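Local coordinates for penicillin-binding protein 2 (Pbp2) (Helicobacter pylori, PDB 5LP5) that probably cross-links peptidoglycan as a penicillin-binding transpeptidase during cell wall synthesis, and forms a complex with MreC, at residues 484-487 with 488-492; 445-448 with 449-453; 497-500 with 501-504; 240-243 with 244-248; 299-302 with 303-307. One frame throughout, in Å; residues are numbered along the deposited sequence.

Interaction 1 of 5, residues 484-487 with 488-492; sequences LRVG and MYEVC
V486 and E490 sit one turn apart on helix 475-493 and meet through a methyl and a carboxylate oxygen, V486 CG1 to E490 OE2 at 3.8 Å. The valine methyl stands anti to its backbone N (chi1 174°), on the side from which the extended glutamate chain rises obliquely. Nearer the backbone, E490 CG lies 3.3 Å from V486 O, while its other carboxylate oxygen, OE1, is held by a salt bridge to R364. This is the looser side of the helix, where V486, Y489 and E490 all keep some exposure. Y489 CB lies 3.2 Å from V486 O; the ring then leads off to stack on Y551, with V486 O near its edge. R485 also turns away, and its NH1 bonds to I451 O.

On the other side L484, M488 and V491 are buried among neighbouring elements: L484 and M488 press on helix 314-324, and M488 and V491 touch strand 511-517. M488 CG lies 3.5 Å from L484 O, and V491 CG2 lies 3.4 Å from G487 O, beside a glycine that adds no side chain of its own. Four successive rungs, from M488 N to L484 O at 3.0 Å through V491 N to G487 O at 3.0 Å, hold the turns together. C492 is disulfide-bonded to C512. It is an alpha helix with one buried and one partly exposed face, packed against helix 314-324, at whose start the probable SxxK motif of a penicillin-binding transpeptidase domain lies.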
# COMPACT_ATOMS: atom_id res chain seq x y z
N LEU A 484 6.42 -39.58 -30.99
CA LEU A 484 7.19 -39.07 -29.85
C LEU A 484 6.37 -39.09 -28.56
O LEU A 484 6.88 -39.46 -27.50
CB LEU A 484 7.67 -37.65 -30.14
CG LEU A 484 8.55 -37.48 -31.38
CD1 LEU A 484 8.85 -36.02 -31.67
CD2 LEU A 484 9.84 -38.28 -31.25
N ARG A 485 5.09 -38.70 -28.66
CA ARG A 485 4.21 -38.70 -27.49
C ARG A 485 4.03 -40.10 -26.93
O ARG A 485 4.04 -40.30 -25.70
CB ARG A 485 2.86 -38.09 -27.84
CG ARG A 485 2.94 -36.59 -28.07
CD ARG A 485 1.57 -35.96 -28.13
NE ARG A 485 0.93 -36.25 -29.41
CZ ARG A 485 0.88 -35.42 -30.45
NH1 ARG A 485 1.44 -34.22 -30.40
NH2 ARG A 485 0.26 -35.80 -31.55
N VAL A 486 3.87 -41.06 -27.85
CA VAL A 486 3.68 -42.47 -27.47
C VAL A 486 4.91 -42.94 -26.69
O VAL A 486 4.80 -43.66 -25.70
CB VAL A 486 3.43 -43.39 -28.69
CG1 VAL A 486 3.38 -44.86 -28.28
CG2 VAL A 486 2.12 -43.00 -29.40
N GLY A 487 6.08 -42.52 -27.15
CA GLY A 487 7.30 -42.81 -26.43
C GLY A 487 7.24 -42.26 -25.01
O GLY A 487 7.46 -43.00 -24.05
N MET A 488 6.94 -40.96 -24.89
CA MET A 488 6.84 -40.30 -23.58
C MET A 488 5.78 -41.01 -22.74
O MET A 488 5.97 -41.24 -21.55
CB MET A 488 6.50 -38.81 -23.73
CG MET A 488 7.59 -37.95 -24.40
SD MET A 488 7.25 -36.18 -24.60
CE MET A 488 7.38 -35.75 -22.87
N TYR A 489 4.67 -41.38 -23.38
CA TYR A 489 3.63 -42.19 -22.74
C TYR A 489 4.23 -43.46 -22.12
O TYR A 489 3.94 -43.81 -20.97
CB TYR A 489 2.54 -42.56 -23.76
CG TYR A 489 1.48 -43.49 -23.21
CD1 TYR A 489 0.55 -43.05 -22.27
CD2 TYR A 489 1.40 -44.82 -23.63
CE1 TYR A 489 -0.41 -43.90 -21.77
CE2 TYR A 489 0.44 -45.68 -23.14
CZ TYR A 489 -0.47 -45.21 -22.22
OH TYR A 489 -1.43 -46.06 -21.73
N GLU A 490 5.08 -44.13 -22.90
CA GLU A 490 5.71 -45.38 -22.48
C GLU A 490 6.72 -45.19 -21.35
O GLU A 490 6.93 -46.10 -20.56
CB GLU A 490 6.36 -46.08 -23.69
CG GLU A 490 5.36 -46.76 -24.62
CD GLU A 490 5.98 -47.35 -25.88
OE1 GLU A 490 7.23 -47.38 -26.02
OE2 GLU A 490 5.20 -47.80 -26.74
N VAL A 491 7.33 -44.02 -21.25
CA VAL A 491 8.31 -43.79 -20.18
C VAL A 491 7.67 -43.91 -18.81
O VAL A 491 8.29 -44.39 -17.86
CB VAL A 491 8.98 -42.40 -20.29
CG1 VAL A 491 9.94 -42.17 -19.14
CG2 VAL A 491 9.73 -42.26 -21.61
N CYS A 492 6.42 -43.45 -18.73
CA CYS A 492 5.66 -43.34 -17.50
C CYS A 492 4.75 -44.54 -17.28
O CYS A 492 4.40 -44.85 -16.14
CB CYS A 492 4.80 -42.07 -17.56
SG CYS A 492 5.50 -40.55 -16.87

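Interaction 2 of 5, residues 445-448 with 449-453; sequences LAYT and GLIAT
I451 lays its CG1 obliquely beside the phenol ring of Y447, one turn earlier, with Y447 CE1 4.3 Å from I451 CG1. The isoleucine chi1 of -66° keeps CG1 next to its own backbone N, and there it also passes 3.6 Å from Y447 O. That same carbonyl takes the I451 N-H at 3.2 Å, so backbone and side chain of I451 both lean on Y447. The tyrosine's far end is fixed too: its OH bonds to V312 O and G316 N, next to the probable SxxK residues.

Further rungs run from G449 N to L445 O at 3.1 Å and from A452 N to T448 O at 3.2 Å, while L450 N bonds A446 O and, weakly, Y447 O. G449 has no side chain, but its carbonyl works twice at the end of the helix: T453 N reaches G449 O at 3.1 Å, and the T453 hydroxyl folds back to donate to it, OG1 to O at 2.6 Å. Earlier, T448 OG1 is bonded to V444 O and to T546 OG1, which satisfies a buried hydroxyl.

Helix 441-453 is largely buried between sheet and helix: L445 rests on strands 252-258 and 556-562 of the antiparallel sheet, while I451 faces L481, L484 and M488 of helix 475-493.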
# COMPACT_ATOMS: atom_id res chain seq x y z
N LEU A 445 10.36 -26.62 -20.74
CA LEU A 445 8.90 -26.51 -20.58
C LEU A 445 8.19 -26.15 -21.88
O LEU A 445 7.19 -26.80 -22.25
CB LEU A 445 8.57 -25.46 -19.52
CG LEU A 445 7.09 -25.10 -19.32
CD1 LEU A 445 6.34 -26.15 -18.52
CD2 LEU A 445 6.97 -23.75 -18.65
N ALA A 446 8.66 -25.09 -22.56
CA ALA A 446 8.04 -24.68 -23.81
C ALA A 446 8.14 -25.81 -24.83
O ALA A 446 7.18 -26.14 -25.55
CB ALA A 446 8.71 -23.43 -24.34
N TYR A 447 9.33 -26.40 -24.87
CA TYR A 447 9.64 -27.54 -25.72
C TYR A 447 8.68 -28.70 -25.46
O TYR A 447 8.09 -29.24 -26.40
CB TYR A 447 11.12 -27.94 -25.47
CG TYR A 447 11.54 -29.36 -25.78
CD1 TYR A 447 11.59 -29.83 -27.09
CD2 TYR A 447 11.96 -30.19 -24.76
CE1 TYR A 447 12.02 -31.12 -27.37
CE2 TYR A 447 12.38 -31.48 -25.02
CZ TYR A 447 12.42 -31.95 -26.32
OH TYR A 447 12.87 -33.23 -26.56
N THR A 448 8.51 -29.07 -24.19
CA THR A 448 7.58 -30.15 -23.83
C THR A 448 6.10 -29.89 -24.27
O THR A 448 5.40 -30.81 -24.68
CB THR A 448 7.60 -30.40 -22.31
OG1 THR A 448 8.95 -30.64 -21.90
CG2 THR A 448 6.71 -31.57 -21.93
N GLY A 449 5.65 -28.64 -24.19
CA GLY A 449 4.32 -28.27 -24.62
C GLY A 449 4.17 -28.14 -26.14
O GLY A 449 3.05 -28.14 -26.66
N LEU A 450 5.29 -28.00 -26.85
CA LEU A 450 5.27 -28.10 -28.31
C LEU A 450 5.03 -29.55 -28.75
O LEU A 450 4.23 -29.82 -29.65
CB LEU A 450 6.57 -27.58 -28.91
CG LEU A 450 6.73 -27.73 -30.43
CD1 LEU A 450 5.63 -27.01 -31.19
CD2 LEU A 450 8.07 -27.18 -30.88
N ILE A 451 5.74 -30.48 -28.12
CA ILE A 451 5.56 -31.90 -28.43
C ILE A 451 4.10 -32.26 -28.23
O ILE A 451 3.44 -32.76 -29.14
CB ILE A 451 6.45 -32.80 -27.52
CG1 ILE A 451 7.94 -32.55 -27.80
CG2 ILE A 451 6.13 -34.29 -27.65
CD1 ILE A 451 8.32 -32.70 -29.26
N ALA A 452 3.59 -31.99 -27.04
CA ALA A 452 2.26 -32.45 -26.68
C ALA A 452 1.18 -31.76 -27.50
O ALA A 452 0.24 -32.41 -27.93
CB ALA A 452 2.03 -32.29 -25.19
N THR A 453 1.34 -30.48 -27.76
CA THR A 453 0.31 -29.69 -28.44
C THR A 453 0.45 -29.65 -29.96
O THR A 453 -0.54 -29.62 -30.66
CB THR A 453 0.30 -28.22 -27.96
OG1 THR A 453 0.41 -28.15 -26.54
CG2 THR A 453 -0.99 -27.50 -28.40

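Interaction 3 of 5, residues 497-500 with 501-504; sequences GTAY and HSTR
A499 O is gripped by the hydroxyl of T503, which donates from OG1 at 2.8 Å, nearly along the C=O axis. With chi1 at 69°, OG1 sits between the threonine's own N and carbonyl carbon, where it can reach back over the bend. The methyl follows, T503 CG2 lying 3.4 Å from A499 O and 4.1 Å from A499 CB, so one side chain both bonds to the alanine and packs on it.

On the more open side, R504 lies over Y500. Its CD is 4.0 Å from the centroid of the Y500 ring and 23° off the ring normal, a CH-pi contact over the face. The arginine chain bends at chi3, which brings the guanidinium round nearly flat to the ring, the two planes 25° apart and Y500 CE2 above the guanidinium's rim. Before it gets there, R504 CG passes 3.3 Å from Y500 O. S502 OG lies 3.8 Å from A499 CA and is hydrogen-bonded to S569 O.

The backbone bend begins with a type I beta turn from G497 to Y500, closed by a weak bond from Y500 N to G497 O. A499 packs on V491, C512 and T514. The loop that opens with this turn leads from helix 475-493 into strand 511-517, the strand with the probable KTG-type motif of the transpeptidase fold.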
# COMPACT_ATOMS: atom_id res chain seq x y z
N GLY A 497 9.72 -48.73 -19.04
CA GLY A 497 9.96 -47.29 -18.94
C GLY A 497 10.83 -46.93 -17.75
O GLY A 497 10.70 -47.50 -16.67
N THR A 498 11.74 -45.99 -17.98
CA THR A 498 12.62 -45.53 -16.91
C THR A 498 11.84 -45.00 -15.71
O THR A 498 12.22 -45.22 -14.56
CB THR A 498 13.63 -44.46 -17.39
OG1 THR A 498 14.32 -43.90 -16.26
CG2 THR A 498 12.94 -43.34 -18.15
N ALA A 499 10.72 -44.35 -15.98
CA ALA A 499 9.93 -43.69 -14.94
C ALA A 499 8.65 -44.44 -14.60
O ALA A 499 7.59 -43.83 -14.47
CB ALA A 499 9.59 -42.28 -15.40
N TYR A 500 8.73 -45.76 -14.45
CA TYR A 500 7.53 -46.55 -14.14
C TYR A 500 7.36 -46.80 -12.64
O TYR A 500 6.29 -46.59 -12.09
CB TYR A 500 7.56 -47.88 -14.89
CG TYR A 500 6.40 -48.77 -14.54
CD1 TYR A 500 5.15 -48.59 -15.14
CD2 TYR A 500 6.54 -49.79 -13.60
CE1 TYR A 500 4.07 -49.40 -14.83
CE2 TYR A 500 5.47 -50.62 -13.29
CZ TYR A 500 4.23 -50.42 -13.91
OH TYR A 500 3.15 -51.23 -13.60
N HIS A 501 8.44 -47.25 -12.00
CA HIS A 501 8.42 -47.58 -10.57
C HIS A 501 8.17 -46.33 -9.71
O HIS A 501 7.73 -46.45 -8.56
CB HIS A 501 9.70 -48.32 -10.15
CG HIS A 501 10.85 -47.43 -9.75
ND1 HIS A 501 11.57 -46.66 -10.65
CD2 HIS A 501 11.39 -47.18 -8.53
CE1 HIS A 501 12.50 -45.99 -10.00
NE2 HIS A 501 12.42 -46.28 -8.71
N SER A 502 8.42 -45.15 -10.27
CA SER A 502 8.33 -43.90 -9.52
C SER A 502 7.04 -43.10 -9.75
O SER A 502 6.59 -42.43 -8.82
CB SER A 502 9.55 -43.02 -9.81
OG SER A 502 9.89 -43.04 -11.18
N THR A 503 6.44 -43.17 -10.94
CA THR A 503 5.26 -42.34 -11.26
C THR A 503 3.94 -43.06 -11.12
O THR A 503 3.00 -42.78 -11.86
CB THR A 503 5.29 -41.78 -12.69
OG1 THR A 503 5.12 -42.84 -13.65
CG2 THR A 503 6.59 -41.02 -12.93
N ARG A 504 3.86 -43.99 -10.19
CA ARG A 504 2.61 -44.66 -9.98
C ARG A 504 1.99 -44.00 -8.77
O ARG A 504 2.68 -43.33 -7.99
CB ARG A 504 2.85 -46.17 -9.85
CG ARG A 504 3.11 -46.81 -11.21
CD ARG A 504 3.23 -48.30 -11.07
NE ARG A 504 4.37 -48.70 -10.24
CZ ARG A 504 4.57 -49.93 -9.73
NH1 ARG A 504 3.69 -50.92 -9.94
NH2 ARG A 504 5.66 -50.18 -8.99

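Interaction 4 of 5, residues 240-243 with 244-248; sequences QKEA and DKLFE
Residues Q240 to L246 make the last turns of helix 237-246, with i to i+4 rungs such as D244 N to Q240 O at 2.8 Å and L246 N to E242 O. F247 then leaves helical geometry while its N still bonds to A243 O. Side chains one turn apart pair up along the helix. E242 bends back at chi2 (55°) after CG sets off anti to its backbone N, and the bend sets OE2 against L246, 3.5 Å from CD2. L246 CG in turn lies 3.4 Å from E242 O, so the leucine is flanked by both the carbonyl and the carboxylate of one residue.

Q240 and D244 come together differently. Q240 NE2 stays 3.9 Å from D244 OD1, with the amide and carboxylate planes turned 70° apart, and each group finds its main partner beyond the helix: Q240 OE1 takes A267 N, and D244 OD1 takes the hydroxyl of Y270. A243 between them is buried against I254, V266 and M578. At the end of the helix the F247 ring offers its edge to A243 O, which lies in the ring plane 3.8 Å from CD1, and stacks on Y270. A long salt bridge, K245 NZ to E248 OE1, spans the exposed side.

The polar ends of Q240 and D244 thus fasten the helix to strand 264-270. E242, leaning on an aliphatic neighbour, also touches K577 and K581, whose charges would probably help to keep its carboxylate ionised.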
# COMPACT_ATOMS: atom_id res chain seq x y z
N GLN A 240 1.40 -23.08 -6.05
CA GLN A 240 2.76 -22.64 -5.68
C GLN A 240 3.13 -23.09 -4.28
O GLN A 240 4.29 -23.42 -4.01
CB GLN A 240 2.93 -21.13 -5.77
CG GLN A 240 3.42 -20.63 -7.13
CD GLN A 240 4.93 -20.46 -7.26
OE1 GLN A 240 5.42 -20.45 -8.37
NE2 GLN A 240 5.65 -20.28 -6.16
N LYS A 241 2.18 -23.10 -3.36
CA LYS A 241 2.48 -23.58 -2.02
C LYS A 241 2.82 -25.06 -2.07
O LYS A 241 3.70 -25.51 -1.32
CB LYS A 241 1.35 -23.29 -1.04
CG LYS A 241 1.35 -21.85 -0.58
CD LYS A 241 0.41 -21.61 0.58
CE LYS A 241 0.41 -20.13 0.92
NZ LYS A 241 -0.53 -19.83 2.03
N GLU A 242 2.15 -25.80 -2.95
CA GLU A 242 2.47 -27.20 -3.19
C GLU A 242 3.90 -27.30 -3.69
O GLU A 242 4.70 -28.08 -3.18
CB GLU A 242 1.52 -27.82 -4.22
CG GLU A 242 1.79 -29.29 -4.55
CD GLU A 242 1.84 -30.20 -3.33
OE1 GLU A 242 1.34 -29.81 -2.26
OE2 GLU A 242 2.39 -31.31 -3.43
N ALA A 243 4.20 -26.50 -4.71
CA ALA A 243 5.53 -26.44 -5.30
C ALA A 243 6.60 -26.18 -4.25
O ALA A 243 7.61 -26.85 -4.22
CB ALA A 243 5.57 -25.38 -6.37
N ASP A 244 6.36 -25.22 -3.36
CA ASP A 244 7.31 -24.95 -2.28
C ASP A 244 7.49 -26.19 -1.42
O ASP A 244 8.60 -26.60 -1.15
CB ASP A 244 6.87 -23.74 -1.44
CG ASP A 244 7.23 -22.38 -2.09
OD1 ASP A 244 7.36 -22.28 -3.33
OD2 ASP A 244 7.38 -21.40 -1.34
N LYS A 245 6.40 -26.81 -1.01
CA LYS A 245 6.43 -28.02 -0.17
C LYS A 245 7.29 -29.12 -0.81
O LYS A 245 8.06 -29.78 -0.14
CB LYS A 245 5.00 -28.52 0.07
CG LYS A 245 4.83 -29.78 0.91
CD LYS A 245 4.90 -29.51 2.40
CE LYS A 245 4.47 -30.73 3.22
NZ LYS A 245 4.90 -30.68 4.65
N LEU A 246 7.15 -29.31 -2.11
CA LEU A 246 7.86 -30.38 -2.79
C LEU A 246 9.37 -30.16 -2.80
O LEU A 246 10.13 -31.13 -2.72
CB LEU A 246 7.34 -30.53 -4.23
CG LEU A 246 5.88 -30.98 -4.39
CD1 LEU A 246 5.43 -30.91 -5.85
CD2 LEU A 246 5.68 -32.38 -3.84
N PHE A 247 9.79 -28.90 -2.89
CA PHE A 247 11.22 -28.51 -2.90
C PHE A 247 11.70 -28.07 -1.52
O PHE A 247 12.53 -27.18 -1.40
CB PHE A 247 11.47 -27.36 -3.89
CG PHE A 247 11.72 -27.82 -5.30
CD1 PHE A 247 10.68 -28.09 -6.15
CD2 PHE A 247 13.01 -27.98 -5.78
CE1 PHE A 247 10.90 -28.51 -7.45
CE2 PHE A 247 13.25 -28.39 -7.08
CZ PHE A 247 12.19 -28.66 -7.91
N GLU A 248 11.19 -28.72 -0.48
CA GLU A 248 11.35 -28.21 0.88
C GLU A 248 12.79 -28.32 1.36
O GLU A 248 13.27 -27.42 2.05
CB GLU A 248 10.41 -28.95 1.82
CG GLU A 248 10.27 -28.31 3.19
CD GLU A 248 9.05 -28.83 3.95
OE1 GLU A 248 8.08 -29.28 3.30
OE2 GLU A 248 9.06 -28.80 5.21

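Interaction 5 of 5, residues 299-302 with 303-307; sequences LNRF and ANALY
N300 reaches across the bend towards A303 and N304. Its CB lies 3.8 Å from N304 OD1, and the two amides are almost perpendicular, their planes 86° apart; N304 ND2 is hydrogen-bonded to N402 O. CG, anti to the backbone N at chi1 -177°, turns the amide inward. At the tip ND2 lies on the N304 OD1 side, 4.1 Å from that oxygen. OD1 accepts from A303 N at 3.0 Å, the donor lying well above the carbonyl plane, and weakly from F302 N at 3.2 Å. The same oxygen sits 3.4 Å above the plane of the F302 ring, over its centre. Behind it N300 O takes a weak bond from N304 N, 3.0 Å away, a pattern consistent with an Asx motif.

Beside the turn, L299 CD2 touches A305 CB at 4.0 Å and covers one face of the R301 guanidinium. R301 runs extended past the Y307 hydroxyl, CD to OH at 3.5 Å. Both are tied to E563 OE2, by a salt bridge from R301 NE and a hydrogen bond from Y307 OH, while the other arginine nitrogens bond to Y295 O and N296 O.

In this buried bend one asparagine oxygen takes one backbone N-H firmly and a second weakly, and a buried arginine probably has its charge balanced by E563.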
# COMPACT_ATOMS: atom_id res chain seq x y z
N LEU A 299 19.40 -16.36 -7.08
CA LEU A 299 19.38 -16.91 -8.42
C LEU A 299 17.97 -17.35 -8.81
O LEU A 299 17.32 -18.14 -8.10
CB LEU A 299 20.34 -18.09 -8.53
CG LEU A 299 20.50 -18.69 -9.94
CD1 LEU A 299 21.19 -17.72 -10.88
CD2 LEU A 299 21.25 -20.02 -9.92
N ASN A 300 17.52 -16.79 -9.93
CA ASN A 300 16.34 -17.25 -10.62
C ASN A 300 16.76 -18.44 -11.47
O ASN A 300 17.46 -18.31 -12.46
CB ASN A 300 15.77 -16.12 -11.49
CG ASN A 300 14.48 -16.52 -12.20
OD1 ASN A 300 14.35 -17.63 -12.70
ND2 ASN A 300 13.53 -15.59 -12.24
N ARG A 301 16.30 -19.62 -11.07
CA ARG A 301 16.73 -20.84 -11.72
C ARG A 301 15.85 -21.30 -12.89
O ARG A 301 16.27 -22.18 -13.63
CB ARG A 301 16.79 -21.93 -10.67
CG ARG A 301 17.92 -21.74 -9.68
CD ARG A 301 17.96 -22.89 -8.68
NE ARG A 301 19.18 -22.88 -7.88
CZ ARG A 301 19.42 -22.02 -6.89
NH1 ARG A 301 18.53 -21.07 -6.54
NH2 ARG A 301 20.56 -22.12 -6.23
N PHE A 302 14.64 -20.75 -13.07
CA PHE A 302 13.83 -21.13 -14.22
C PHE A 302 14.09 -20.27 -15.48
O PHE A 302 13.82 -20.71 -16.60
CB PHE A 302 12.31 -21.20 -13.88
CG PHE A 302 11.70 -19.91 -13.37
CD1 PHE A 302 11.35 -18.89 -14.25
CD2 PHE A 302 11.45 -19.73 -12.01
CE1 PHE A 302 10.81 -17.69 -13.78
CE2 PHE A 302 10.90 -18.54 -11.55
CZ PHE A 302 10.57 -17.53 -12.44
N ALA A 303 14.65 -19.07 -15.29
CA ALA A 303 14.91 -18.11 -16.38
C ALA A 303 16.36 -17.59 -16.47
O ALA A 303 16.77 -17.12 -17.54
CB ALA A 303 13.98 -16.92 -16.25
N ASN A 304 17.11 -17.65 -15.38
CA ASN A 304 18.46 -17.07 -15.35
C ASN A 304 19.51 -18.05 -14.81
O ASN A 304 20.37 -17.69 -14.00
CB ASN A 304 18.46 -15.78 -14.53
CG ASN A 304 17.63 -14.70 -15.18
OD1 ASN A 304 16.53 -14.38 -14.73
ND2 ASN A 304 18.13 -14.18 -16.28
N ALA A 305 19.41 -19.29 -15.27
CA ALA A 305 20.32 -20.37 -14.88
C ALA A 305 20.32 -21.39 -15.98
O ALA A 305 19.26 -21.70 -16.56
CB ALA A 305 19.89 -21.03 -13.59
N LEU A 306 21.52 -21.90 -16.28
CA LEU A 306 21.74 -22.81 -17.40
C LEU A 306 22.20 -24.20 -16.90
O LEU A 306 23.04 -24.31 -16.01
CB LEU A 306 22.76 -22.21 -18.37
CG LEU A 306 22.32 -21.02 -19.26
CD1 LEU A 306 23.48 -20.31 -19.95
CD2 LEU A 306 21.29 -21.48 -20.30
N TYR A 307 21.61 -25.25 -17.46
CA TYR A 307 21.97 -26.61 -17.11
C TYR A 307 22.00 -27.45 -18.39
O TYR A 307 21.29 -27.14 -19.34
CB TYR A 307 20.93 -27.23 -16.16
CG TYR A 307 20.60 -26.47 -14.89
CD1 TYR A 307 19.56 -25.56 -14.86
CD2 TYR A 307 21.28 -26.72 -13.72
CE1 TYR A 307 19.24 -24.89 -13.69
CE2 TYR A 307 20.96 -26.07 -12.55
CZ TYR A 307 19.93 -25.16 -12.53
OH TYR A 307 19.59 -24.50 -11.37

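All five contacts are local, but their settings differ. Interactions 2 and 5 are buried, whereas 1, 3 and 4 each keep a more open side. Interactions 1 and 2 lie on helices 475-493 and 441-453, which touch by a polar bond and by apolar packing. Interaction 3 follows interaction 1 along the chain and stays joined to it, V491 O to A499 N, so these three form one connected region. Interactions 4 and 5 touch none of the others, but both pack on strand 264-270. Regular backbone rungs dominate 1, 2 and 4; in 3 and 5, which lack helix and strand, side-chain oxygens supply the main bonds, with weak backbone ones beside them.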